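Local coordinates for D-glycero-D-manno-heptose 1-phosphate kinase (Bacteroides thetaiotaomicron, PDB 3K85), which probably phosphorylates D-glycero-D-manno-heptose 1-phosphate at the expense of ATP, as a member of the GHMP kinase family, at residues 53-56 with 61-64; 83-88 with 97-102; 90-95 with 133-138; 103-108 with 117-122; 160-165 with 170-175. One frame throughout, in Å; residues are numbered along the deposited sequence.

Contact 1: 53-56 with 61-64; sequences IEIN and QCCK
The side chains of Asn56 and Cys63 both leave their backbones with the first torsion extended, CG of Asn56 (chi1 -179°) and SG of Cys63 each lying opposite its own backbone N. These two rotations point the amide and the thiol along the same face of the hairpin, where Asn56 OD1 comes within 4.2 Å of Cys63 SG, a loose polar-to-sulfur approach and no bond. The amide has a firmer partner, since its ND2 is hydrogen-bonded to the hydroxyl of Tyr58. On the other face Ile55 turns CG1 opposite its carbonyl carbon, which leaves the CG2 branch leaning toward Cys62, with 4.3 Å between Ile55 CG2 and Cys62 SG.

What joins the strands is backbone. Ile55 N donates to Lys64 O at 2.9 Å, a nearly straight bond (168° at the hydrogen). The return bond, Lys64 N to Ile55 O, is weak: 3.1 Å long and bent to 127°. The same Ile55 O also receives a CA-H...O contact from Cys63 CA at 3.1 Å, so that a carbonyl whose N-H partner across the strands is weak also meets a CA-H.

Strand 52-57 is held on its other flank by strand 99-105, its parallel neighbour, through backbone bonds of Glu54 and Asn56. The uneven pairing belongs to a beta hairpin whose turn-side end carries a G1 beta bulge, with Gln61, in a left-handed conformation, and Cys62 both facing Ala57.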
# COMPACT_ATOMS: atom_id res chain seq x y z
N ILE A 53 32.58 -19.13 18.56
CA ILE A 53 31.73 -18.36 17.68
C ILE A 53 32.44 -18.31 16.35
O ILE A 53 33.42 -17.59 16.17
CB ILE A 53 31.49 -16.93 18.21
CG1 ILE A 53 30.91 -16.07 17.09
CG2 ILE A 53 32.78 -16.36 18.75
CD1 ILE A 53 30.69 -14.63 17.49
N GLU A 54 31.94 -19.10 15.41
CA GLU A 54 32.52 -19.21 14.09
C GLU A 54 31.84 -18.33 13.05
O GLU A 54 30.62 -18.39 12.88
CB GLU A 54 32.46 -20.67 13.66
CG GLU A 54 32.98 -21.61 14.73
CD GLU A 54 32.86 -23.07 14.35
OE1 GLU A 54 33.42 -23.46 13.29
OE2 GLU A 54 32.20 -23.83 15.10
N ILE A 55 32.63 -17.53 12.36
CA ILE A 55 32.14 -16.62 11.33
C ILE A 55 32.61 -16.97 9.92
O ILE A 55 33.81 -17.01 9.64
CB ILE A 55 32.55 -15.18 11.66
CG1 ILE A 55 31.80 -14.72 12.92
CG2 ILE A 55 32.29 -14.27 10.47
CD1 ILE A 55 32.25 -13.37 13.45
N ASN A 56 31.66 -17.24 9.02
CA ASN A 56 31.99 -17.56 7.64
C ASN A 56 31.19 -16.59 6.76
O ASN A 56 30.11 -16.93 6.27
CB ASN A 56 31.64 -19.02 7.34
CG ASN A 56 31.97 -19.41 5.91
OD1 ASN A 56 32.74 -18.73 5.24
ND2 ASN A 56 31.39 -20.51 5.45
N GLN A 61 34.28 -11.22 3.38
CA GLN A 61 35.48 -11.96 3.02
C GLN A 61 36.26 -12.35 4.27
O GLN A 61 37.47 -12.13 4.36
CB GLN A 61 36.35 -11.12 2.08
CG GLN A 61 35.81 -11.04 0.66
CD GLN A 61 36.38 -9.87 -0.12
OE1 GLN A 61 36.22 -9.78 -1.34
NE2 GLN A 61 37.04 -8.96 0.59
N CYS A 62 35.57 -12.93 5.24
CA CYS A 62 36.18 -13.34 6.49
C CYS A 62 35.75 -14.73 6.90
O CYS A 62 34.59 -15.10 6.74
CB CYS A 62 35.81 -12.36 7.60
SG CYS A 62 36.18 -12.98 9.27
N CYS A 63 36.69 -15.48 7.46
CA CYS A 63 36.40 -16.83 7.93
C CYS A 63 37.27 -17.13 9.14
O CYS A 63 38.32 -17.77 9.01
CB CYS A 63 36.68 -17.85 6.84
SG CYS A 63 36.24 -19.52 7.33
N LYS A 64 36.82 -16.67 10.31
CA LYS A 64 37.57 -16.86 11.55
C LYS A 64 36.73 -17.38 12.70
O LYS A 64 35.52 -17.19 12.76
CB LYS A 64 38.22 -15.55 11.97
CG LYS A 64 39.31 -15.08 11.04
CD LYS A 64 39.90 -13.75 11.49
CE LYS A 64 41.15 -13.41 10.70
NZ LYS A 64 40.91 -13.41 9.22

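Contact 2: 83-88 with 97-102; sequences GVYNRI and KSFKIT
The rings of Tyr85 and Phe99 meet obliquely, their planes at 43° and their centroids 5.6 Å apart, an arrangement that is neither a stack nor a T. Tyr85 CE1 lies at the edge of the Phe99 ring, 3.6 Å from Phe99 CE2. Lys97 CB, by contrast, takes the edge of the Tyr85 ring, close to its plane and 3.8 Å from Tyr85 OH, while the rest of the lysine chain leads off.

The hydroxyl at the far end of the ring has two partners: Lys97 N donates to Tyr85 OH at 3.1 Å with an angle of 158°, and the same oxygen is hydrogen-bonded to the carbonyl of Met69. Phe99 CG lies between its backbone N and carbonyl carbon (chi1 62°), a rotation that swings the ring off the strand toward the helix. A phenylalanine in place of Tyr85 would keep the ring contact but would probably leave Lys97 N and the Met69 carbonyl without their shared partner.

Ile45 of strand 39-47 also touches Phe99. Helix 79-91 thus packs on the sheet at strand 99-105, the helix-over-sheet layering of the S5-like N-terminal fold of GHMP kinases.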
# COMPACT_ATOMS: atom_id res chain seq x y z
N GLY A 83 28.98 -6.05 14.88
CA GLY A 83 28.13 -4.95 15.32
C GLY A 83 26.75 -5.44 15.79
O GLY A 83 26.28 -5.09 16.88
N VAL A 84 26.11 -6.27 14.98
CA VAL A 84 24.80 -6.79 15.33
C VAL A 84 24.88 -7.63 16.58
O VAL A 84 24.12 -7.43 17.53
CB VAL A 84 24.21 -7.64 14.19
CG1 VAL A 84 22.85 -8.18 14.61
CG2 VAL A 84 24.07 -6.79 12.93
N TYR A 85 25.80 -8.59 16.59
CA TYR A 85 25.96 -9.45 17.75
C TYR A 85 26.19 -8.65 19.03
O TYR A 85 25.62 -8.96 20.08
CB TYR A 85 27.13 -10.41 17.54
CG TYR A 85 27.42 -11.23 18.77
CD1 TYR A 85 26.58 -12.28 19.14
CD2 TYR A 85 28.50 -10.92 19.60
CE1 TYR A 85 26.80 -12.99 20.31
CE2 TYR A 85 28.73 -11.63 20.78
CZ TYR A 85 27.87 -12.66 21.12
OH TYR A 85 28.05 -13.35 22.30
N ASN A 86 27.03 -7.62 18.97
CA ASN A 86 27.31 -6.82 20.16
C ASN A 86 26.07 -6.08 20.65
O ASN A 86 25.69 -6.16 21.84
CB ASN A 86 28.45 -5.83 19.90
CG ASN A 86 29.81 -6.51 19.73
OD1 ASN A 86 30.04 -7.60 20.27
ND2 ASN A 86 30.71 -5.88 18.99
N ARG A 87 25.43 -5.37 19.72
CA ARG A 87 24.23 -4.60 19.98
C ARG A 87 23.14 -5.45 20.62
O ARG A 87 22.49 -5.01 21.57
CB ARG A 87 23.70 -4.00 18.68
CG ARG A 87 22.78 -2.80 18.85
CD ARG A 87 23.56 -1.55 19.25
NE ARG A 87 22.81 -0.34 18.95
CZ ARG A 87 21.70 0.01 19.58
NH1 ARG A 87 21.23 -0.76 20.55
NH2 ARG A 87 21.05 1.11 19.22
N ILE A 88 22.94 -6.67 20.11
CA ILE A 88 21.92 -7.57 20.65
C ILE A 88 22.31 -8.08 22.04
O ILE A 88 21.45 -8.25 22.91
CB ILE A 88 21.66 -8.82 19.71
CG1 ILE A 88 21.06 -8.39 18.37
CG2 ILE A 88 20.67 -9.78 20.38
CD1 ILE A 88 19.76 -7.61 18.51
N LYS A 97 27.27 -15.97 23.80
CA LYS A 97 26.67 -16.97 22.92
C LYS A 97 27.70 -17.78 22.13
O LYS A 97 28.77 -17.27 21.78
CB LYS A 97 25.69 -16.30 21.95
CG LYS A 97 24.24 -16.70 22.16
CD LYS A 97 23.61 -15.96 23.33
CE LYS A 97 22.21 -16.50 23.62
NZ LYS A 97 21.40 -15.59 24.48
N SER A 98 27.36 -19.04 21.86
CA SER A 98 28.22 -19.94 21.09
C SER A 98 27.44 -20.39 19.85
O SER A 98 26.41 -21.06 19.95
CB SER A 98 28.60 -21.14 21.97
OG SER A 98 29.52 -22.00 21.32
N PHE A 99 27.92 -20.04 18.66
CA PHE A 99 27.19 -20.40 17.45
C PHE A 99 28.03 -20.31 16.18
O PHE A 99 29.13 -19.76 16.18
CB PHE A 99 26.00 -19.45 17.29
CG PHE A 99 26.41 -18.01 17.15
CD1 PHE A 99 26.65 -17.47 15.89
CD2 PHE A 99 26.62 -17.21 18.28
CE1 PHE A 99 27.10 -16.15 15.76
CE2 PHE A 99 27.07 -15.89 18.16
CZ PHE A 99 27.31 -15.36 16.90
N LYS A 100 27.47 -20.84 15.10
CA LYS A 100 28.12 -20.81 13.81
C LYS A 100 27.22 -19.90 12.98
O LYS A 100 25.99 -20.02 13.03
CB LYS A 100 28.16 -22.22 13.21
CG LYS A 100 29.06 -22.37 11.99
CD LYS A 100 28.94 -23.76 11.33
CE LYS A 100 29.48 -24.91 12.20
NZ LYS A 100 28.63 -25.24 13.39
N ILE A 101 27.81 -18.96 12.24
CA ILE A 101 27.02 -18.05 11.43
C ILE A 101 27.62 -17.85 10.04
O ILE A 101 28.79 -17.50 9.89
CB ILE A 101 26.85 -16.67 12.14
CG1 ILE A 101 26.00 -15.74 11.27
CG2 ILE A 101 28.21 -16.06 12.44
CD1 ILE A 101 25.77 -14.37 11.87
N THR A 102 26.80 -18.09 9.01
CA THR A 102 27.24 -17.97 7.62
C THR A 102 26.61 -16.79 6.93
O THR A 102 25.45 -16.47 7.16
CB THR A 102 26.91 -19.24 6.86
OG1 THR A 102 27.54 -20.34 7.52
CG2 THR A 102 27.38 -19.15 5.42

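Contact 3: 90-95 with 133-138; sequences RDYRLE and LPLGDY
The 2.9 Å bond from Arg93 N to Arg90 O bends the chain just where Tyr92 sends its ring across to Leu133, Pro134 and Leu135. Leu133 supplies a CH-pi contact: its CD2 methyl stands 3.9 Å from the centroid of the Tyr92 ring and only 7° off the normal, practically over the centre of one face. Pro134 approaches less squarely, with its CD 4.0 Å from Tyr92 CE1. The phenol oxygen ends against the branched end of Leu135, with Tyr92 OH 3.3 Å from Leu135 CG and both methyls close by, a polar atom pressed on hydrocarbon without a bond across the contact.

The turn that places the ring is a Schellman motif closing helix 79-91, with Arg93 at positive phi as its C-prime residue and Leu94 N reaching back to Ile89 O. Across from it, Pro134 is the centre of an inverse gamma turn, marked by a weak bond from Leu135 N to Leu133 O, in the link between helices 115-131 and 137-151. Leu133 and Leu135 rest on Ile128 of the former helix as well. Gly136 is the N-cap of the latter, whose Asp137 makes a salt bridge to Lys188 of the second subunit.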
# COMPACT_ATOMS: atom_id res chain seq x y z
N ARG A 90 24.07 -6.45 24.21
CA ARG A 90 23.88 -5.31 25.09
C ARG A 90 22.41 -5.00 25.35
O ARG A 90 21.95 -5.04 26.50
CB ARG A 90 24.53 -4.05 24.52
CG ARG A 90 26.04 -4.10 24.48
CD ARG A 90 26.58 -2.70 24.57
NE ARG A 90 26.18 -1.88 23.43
CZ ARG A 90 26.70 -2.00 22.21
NH1 ARG A 90 27.63 -2.92 21.97
NH2 ARG A 90 26.28 -1.20 21.24
N ASP A 91 21.68 -4.68 24.29
CA ASP A 91 20.27 -4.34 24.40
C ASP A 91 19.43 -5.33 25.18
O ASP A 91 18.48 -4.94 25.85
CB ASP A 91 19.67 -4.14 23.01
CG ASP A 91 19.99 -2.78 22.44
OD1 ASP A 91 20.69 -2.01 23.13
OD2 ASP A 91 19.55 -2.49 21.31
N TYR A 92 19.77 -6.61 25.10
CA TYR A 92 18.99 -7.60 25.81
C TYR A 92 19.72 -8.19 27.02
O TYR A 92 19.21 -9.11 27.67
CB TYR A 92 18.53 -8.67 24.81
CG TYR A 92 17.60 -8.08 23.78
CD1 TYR A 92 16.26 -7.83 24.09
CD2 TYR A 92 18.09 -7.62 22.56
CE1 TYR A 92 15.44 -7.13 23.22
CE2 TYR A 92 17.28 -6.91 21.67
CZ TYR A 92 15.95 -6.67 22.01
OH TYR A 92 15.13 -5.94 21.19
N ARG A 93 20.89 -7.63 27.33
CA ARG A 93 21.70 -8.06 28.47
C ARG A 93 21.82 -9.58 28.52
O ARG A 93 21.54 -10.20 29.54
CB ARG A 93 21.05 -7.58 29.77
CG ARG A 93 20.69 -6.11 29.82
CD ARG A 93 19.88 -5.82 31.09
NE ARG A 93 20.39 -6.59 32.23
CZ ARG A 93 19.95 -6.50 33.48
NH1 ARG A 93 18.97 -5.66 33.79
NH2 ARG A 93 20.48 -7.27 34.44
N LEU A 94 22.25 -10.17 27.41
CA LEU A 94 22.35 -11.63 27.33
C LEU A 94 23.73 -12.19 27.65
O LEU A 94 24.74 -11.50 27.49
CB LEU A 94 21.94 -12.07 25.93
CG LEU A 94 20.63 -11.46 25.42
CD1 LEU A 94 20.44 -11.79 23.94
CD2 LEU A 94 19.47 -11.97 26.26
N GLU A 95 23.76 -13.45 28.09
CA GLU A 95 25.01 -14.14 28.41
C GLU A 95 25.72 -14.46 27.10
O GLU A 95 25.09 -14.55 26.05
CB GLU A 95 24.72 -15.44 29.15
CG GLU A 95 24.02 -15.25 30.48
CD GLU A 95 23.70 -16.58 31.16
OE1 GLU A 95 24.64 -17.32 31.52
OE2 GLU A 95 22.49 -16.88 31.33
N LEU A 133 13.25 -12.26 19.69
CA LEU A 133 13.32 -10.87 20.13
C LEU A 133 12.07 -10.08 19.74
O LEU A 133 11.51 -10.26 18.67
CB LEU A 133 14.55 -10.20 19.51
CG LEU A 133 15.89 -10.89 19.76
CD1 LEU A 133 16.97 -10.20 18.96
CD2 LEU A 133 16.22 -10.86 21.25
N PRO A 134 11.62 -9.18 20.63
CA PRO A 134 10.43 -8.37 20.36
C PRO A 134 10.71 -7.17 19.44
O PRO A 134 10.48 -6.02 19.82
CB PRO A 134 10.00 -7.93 21.75
CG PRO A 134 11.32 -7.74 22.44
CD PRO A 134 12.11 -8.96 22.01
N LEU A 135 11.18 -7.44 18.22
CA LEU A 135 11.49 -6.37 17.26
C LEU A 135 10.73 -6.50 15.95
O LEU A 135 10.92 -7.46 15.21
CB LEU A 135 12.99 -6.34 16.95
CG LEU A 135 13.93 -5.89 18.08
CD1 LEU A 135 15.39 -6.10 17.67
CD2 LEU A 135 13.67 -4.43 18.39
N GLY A 136 9.87 -5.52 15.65
CA GLY A 136 9.10 -5.56 14.42
C GLY A 136 9.74 -4.71 13.33
O GLY A 136 10.87 -4.25 13.48
N ASP A 137 9.01 -4.48 12.24
CA ASP A 137 9.55 -3.70 11.14
C ASP A 137 10.18 -2.39 11.58
O ASP A 137 11.39 -2.21 11.44
CB ASP A 137 8.47 -3.39 10.10
CG ASP A 137 7.93 -4.64 9.44
OD1 ASP A 137 8.70 -5.60 9.25
OD2 ASP A 137 6.72 -4.64 9.11
N TYR A 138 9.37 -1.48 12.12
CA TYR A 138 9.91 -0.19 12.54
C TYR A 138 11.12 -0.30 13.46
O TYR A 138 12.12 0.35 13.22
CB TYR A 138 8.81 0.66 13.19
CG TYR A 138 7.97 1.39 12.15
CD1 TYR A 138 8.46 2.53 11.51
CD2 TYR A 138 6.70 0.92 11.79
CE1 TYR A 138 7.71 3.19 10.52
CE2 TYR A 138 5.93 1.58 10.81
CZ TYR A 138 6.44 2.71 10.18
OH TYR A 138 5.67 3.38 9.25

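Contact 4: 103-108 with 117-122; sequences TYNDAP and STMVVC
The methyl end of Met119, a selenomethionine here, reaches from the helix to the strand at Thr103, Tyr104 and Asn105. It meets Thr103 tip to tip, selenium and CE against the CG2 methyl, though the modelled separation is too short to be trusted in detail and leaves the exact place of CE doubtful. As modelled, CE also lies near the carbonyl oxygen of Tyr104, and Asn105 flanks it, the amide nitrogen ND2 close to the methyl as the two side chains run past each other in opposite senses.

What places the methyl is the shape of the chain: CG lies opposite the backbone N (chi1 176°), then bends at the next two torsions fold the selenoether end toward the strand. What places the Asn105 amide is an Asx turn. Its OD1 accepts from Ala107 N at 2.9 Å, the donor lying in the carbonyl plane on a lone pair, with 142° at the hydrogen. That grip fixes the rotation of the amide and turns ND2 to the helix, where it is buried and has no polar partner in the model. An alanine at Asn105 would remove this acceptor, would probably leave Ala107 N without its mate, and is likely to open a gap beside the methionine methyl.

Ala41 of strand 39-47 touches both Asn105 and Met119. The glycine-rich loop joining the segments probably corresponds to the phosphate-binding motif of GHMP kinases. Segment 117-122 runs at 145° to strand 103-105 and lies on the sheet with helix 159-166 alongside, whose Ala164 packs on Thr118 and Val121.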
# COMPACT_ATOMS: atom_id res chain seq x y z
N THR A 103 27.35 -16.14 6.05
CA THR A 103 26.82 -14.96 5.41
C THR A 103 27.29 -14.73 3.98
O THR A 103 28.46 -14.90 3.67
CB THR A 103 27.21 -13.72 6.25
OG1 THR A 103 26.44 -13.69 7.45
CG2 THR A 103 26.96 -12.47 5.50
N TYR A 104 26.36 -14.35 3.10
CA TYR A 104 26.71 -14.02 1.72
C TYR A 104 25.65 -13.13 1.10
O TYR A 104 24.50 -13.14 1.52
CB TYR A 104 27.00 -15.29 0.88
CG TYR A 104 25.83 -16.10 0.40
CD1 TYR A 104 25.17 -15.79 -0.79
CD2 TYR A 104 25.39 -17.21 1.13
CE1 TYR A 104 24.10 -16.56 -1.26
CE2 TYR A 104 24.32 -18.00 0.67
CZ TYR A 104 23.68 -17.67 -0.52
OH TYR A 104 22.61 -18.42 -0.95
N ASN A 105 26.07 -12.34 0.12
CA ASN A 105 25.22 -11.37 -0.55
C ASN A 105 25.25 -11.63 -2.06
O ASN A 105 26.17 -12.26 -2.56
CB ASN A 105 25.75 -9.96 -0.24
CG ASN A 105 24.69 -8.88 -0.39
OD1 ASN A 105 24.29 -8.54 -1.51
ND2 ASN A 105 24.24 -8.33 0.74
N ASP A 106 24.23 -11.15 -2.78
CA ASP A 106 24.16 -11.32 -4.23
C ASP A 106 24.72 -10.09 -4.94
O ASP A 106 24.69 -10.02 -6.17
CB ASP A 106 22.72 -11.56 -4.71
CG ASP A 106 22.19 -12.93 -4.33
OD1 ASP A 106 22.99 -13.89 -4.28
OD2 ASP A 106 20.96 -13.05 -4.10
N ALA A 107 25.20 -9.13 -4.17
CA ALA A 107 25.76 -7.91 -4.74
C ALA A 107 26.99 -7.42 -3.96
O ALA A 107 27.01 -7.44 -2.72
CB ALA A 107 24.71 -6.82 -4.78
N PRO A 108 28.03 -6.96 -4.69
CA PRO A 108 29.30 -6.46 -4.12
C PRO A 108 29.21 -5.23 -3.20
O PRO A 108 28.14 -4.66 -2.99
CB PRO A 108 30.15 -6.20 -5.37
CG PRO A 108 29.12 -5.87 -6.42
CD PRO A 108 28.06 -6.90 -6.16
N SER A 117 23.23 -2.16 4.39
CA SER A 117 22.03 -2.07 5.22
C SER A 117 21.17 -3.34 5.08
O SER A 117 20.63 -3.85 6.06
CB SER A 117 21.23 -0.84 4.81
OG SER A 117 22.04 0.32 4.89
N THR A 118 21.07 -3.85 3.87
CA THR A 118 20.29 -5.06 3.65
C THR A 118 20.86 -6.19 4.48
O THR A 118 20.11 -6.91 5.14
CB THR A 118 20.28 -5.45 2.16
OG1 THR A 118 19.44 -4.53 1.45
CG2 THR A 118 19.76 -6.86 1.97
N MSE A 119 22.19 -6.33 4.48
CA MSE A 119 22.84 -7.39 5.24
C MSE A 119 22.66 -7.25 6.75
O MSE A 119 22.47 -8.25 7.46
CB MSE A 119 24.33 -7.49 4.90
CG MSE A 119 25.08 -8.53 5.75
SE MSE A 119 24.38 -10.35 5.62
CE MSE A 119 24.93 -10.69 3.79
N VAL A 120 22.75 -6.02 7.25
CA VAL A 120 22.56 -5.77 8.69
C VAL A 120 21.13 -6.20 9.07
O VAL A 120 20.92 -6.88 10.07
CB VAL A 120 22.74 -4.26 9.04
CG1 VAL A 120 22.29 -3.99 10.47
CG2 VAL A 120 24.20 -3.86 8.87
N VAL A 121 20.16 -5.83 8.24
CA VAL A 121 18.77 -6.22 8.50
C VAL A 121 18.67 -7.74 8.50
O VAL A 121 18.11 -8.34 9.41
CB VAL A 121 17.81 -5.66 7.42
CG1 VAL A 121 16.37 -6.18 7.65
CG2 VAL A 121 17.84 -4.12 7.45
N CYS A 122 19.24 -8.37 7.48
CA CYS A 122 19.22 -9.82 7.39
C CYS A 122 19.81 -10.46 8.64
O CYS A 122 19.21 -11.35 9.24
CB CYS A 122 20.01 -10.28 6.15
SG CYS A 122 20.02 -12.06 5.94

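Contact 5: 160-165 with 170-175; sequences DQYAAA and NYMEFL
Tyr162 and Phe174 meet across the helix-strand packing in which helix 159-166 leads through a short link into strand 169-175, part of the mixed sheet of the N-terminal GHMP kinase domain; segments 160-165 and 170-175 run at 141° to each other. Their side chains travel past each other in opposite directions, and the rings form an offset edge-to-face pair: planes at 73°, centroids 5.9 Å apart, the edge of Phe174 turned to the Tyr162 face. Both rings hang from a first torsion with CG opposite the carbonyl carbon, Phe174 at chi1 -67°; the CB bond of Phe174 is not aimed at the helix, and this rotation brings the ring nearer to it.

Met172, a selenomethionine, fills the other half of the interface. Its side chain runs out from the strand and bends only at the last torsion, laying the selenium 3.6 Å from Tyr162 CB. The terminal methyl lies by the same CB and the helical backbone at Ala163, although its distance to CB is too short to be reliable, so its exact position is doubtful. No hydrogen bond crosses between helix and strand here; the joint is purely apolar and aromatic.

Around it, Val180 of strand 179-185 touches both Tyr162 and Phe174, and Ser141 of helix 137-151 lies against Tyr162. On the neighbouring strand 30-37, Asn34 is touched by Ala163 and Met172. The ring pair itself closes at one point, where Phe174 CE1 comes to 4.0 Å from Tyr162 CD2, with that tyrosine carbon near the plane of the phenylalanine.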
# COMPACT_ATOMS: atom_id res chain seq x y z
N ASP A 160 17.58 2.76 2.84
CA ASP A 160 18.07 1.38 2.76
C ASP A 160 17.64 0.46 3.89
O ASP A 160 17.19 -0.65 3.65
CB ASP A 160 19.60 1.36 2.69
CG ASP A 160 20.14 2.05 1.45
OD1 ASP A 160 19.32 2.56 0.65
OD2 ASP A 160 21.38 2.08 1.29
N GLN A 161 17.79 0.91 5.13
CA GLN A 161 17.40 0.05 6.24
C GLN A 161 15.91 -0.29 6.20
O GLN A 161 15.51 -1.44 6.39
CB GLN A 161 17.73 0.70 7.59
CG GLN A 161 19.22 0.74 7.94
CD GLN A 161 19.96 1.89 7.29
OE1 GLN A 161 19.46 2.56 6.38
NE2 GLN A 161 21.19 2.13 7.75
N TYR A 162 15.09 0.72 5.94
CA TYR A 162 13.64 0.52 5.91
C TYR A 162 13.17 -0.32 4.74
O TYR A 162 12.25 -1.14 4.89
CB TYR A 162 12.94 1.89 5.92
CG TYR A 162 12.99 2.58 7.26
CD1 TYR A 162 11.98 2.37 8.20
CD2 TYR A 162 14.08 3.36 7.63
CE1 TYR A 162 12.05 2.93 9.48
CE2 TYR A 162 14.17 3.92 8.92
CZ TYR A 162 13.15 3.70 9.83
OH TYR A 162 13.25 4.18 11.12
N ALA A 163 13.78 -0.13 3.57
CA ALA A 163 13.38 -0.91 2.40
C ALA A 163 13.62 -2.40 2.69
O ALA A 163 12.74 -3.24 2.49
CB ALA A 163 14.17 -0.47 1.18
N ALA A 164 14.80 -2.71 3.20
CA ALA A 164 15.14 -4.10 3.49
C ALA A 164 14.18 -4.78 4.45
O ALA A 164 13.77 -5.92 4.21
CB ALA A 164 16.56 -4.19 4.03
N ALA A 165 13.81 -4.10 5.53
CA ALA A 165 12.92 -4.68 6.53
C ALA A 165 11.44 -4.71 6.14
O ALA A 165 10.72 -5.63 6.53
CB ALA A 165 13.09 -3.94 7.88
N ASN A 170 7.53 1.05 -1.50
CA ASN A 170 7.25 1.91 -0.36
C ASN A 170 7.44 3.40 -0.68
O ASN A 170 8.26 3.77 -1.53
CB ASN A 170 8.16 1.51 0.82
CG ASN A 170 7.79 0.15 1.41
OD1 ASN A 170 8.64 -0.73 1.58
ND2 ASN A 170 6.51 -0.03 1.73
N TYR A 171 6.64 4.24 -0.03
CA TYR A 171 6.73 5.69 -0.17
C TYR A 171 6.99 6.06 1.28
O TYR A 171 6.11 5.97 2.13
CB TYR A 171 5.40 6.28 -0.63
CG TYR A 171 5.39 7.78 -0.80
CD1 TYR A 171 5.95 8.37 -1.93
CD2 TYR A 171 4.74 8.61 0.13
CE1 TYR A 171 5.87 9.75 -2.14
CE2 TYR A 171 4.66 9.98 -0.07
CZ TYR A 171 5.22 10.54 -1.21
OH TYR A 171 5.16 11.90 -1.43
N MSE A 172 8.23 6.43 1.56
CA MSE A 172 8.65 6.76 2.91
C MSE A 172 8.75 8.24 3.18
O MSE A 172 9.23 9.02 2.35
CB MSE A 172 10.00 6.10 3.20
CG MSE A 172 10.13 4.71 2.61
SE MSE A 172 11.77 3.79 3.05
CE MSE A 172 11.03 2.01 3.38
N GLU A 173 8.29 8.63 4.36
CA GLU A 173 8.33 10.02 4.77
C GLU A 173 9.33 10.11 5.91
O GLU A 173 9.11 9.55 6.98
CB GLU A 173 6.94 10.47 5.24
CG GLU A 173 5.96 10.66 4.09
CD GLU A 173 4.52 10.89 4.55
OE1 GLU A 173 3.82 9.90 4.86
OE2 GLU A 173 4.09 12.06 4.61
N PHE A 174 10.45 10.76 5.64
CA PHE A 174 11.50 10.95 6.63
C PHE A 174 11.30 12.38 7.08
O PHE A 174 11.90 13.33 6.56
CB PHE A 174 12.87 10.75 5.99
CG PHE A 174 13.10 9.33 5.54
CD1 PHE A 174 13.40 8.34 6.47
CD2 PHE A 174 12.98 8.98 4.20
CE1 PHE A 174 13.56 7.01 6.08
CE2 PHE A 174 13.13 7.65 3.80
CZ PHE A 174 13.42 6.67 4.74
N LEU A 175 10.40 12.51 8.05
CA LEU A 175 10.00 13.79 8.61
C LEU A 175 11.07 14.50 9.42
O LEU A 175 12.09 13.91 9.80
CB LEU A 175 8.74 13.57 9.46
CG LEU A 175 7.64 12.86 8.66
CD1 LEU A 175 6.54 12.37 9.59
CD2 LEU A 175 7.09 13.80 7.60

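Contacts 2 and 5 are buried, contact 3 lies at the surface, and contacts 1 and 4 are partly buried. Contact 1 alone pairs two strands and depends mainly on backbone bonds; the others set helices or their flanking turns against neighbouring elements and work through side chains. Strand 99-105 serves contacts 2 and 4 and borders the hairpin of contact 1, while helix 79-91 serves contacts 2 and 3. Aromatic rings carry contacts 2, 3 and 5, but only contact 2 adds a hydrogen bond between its segments. Contacts 4 and 5 each use a selenomethionine; they lie about 17 Å apart between centres and meet where Val121 packs on Ala164.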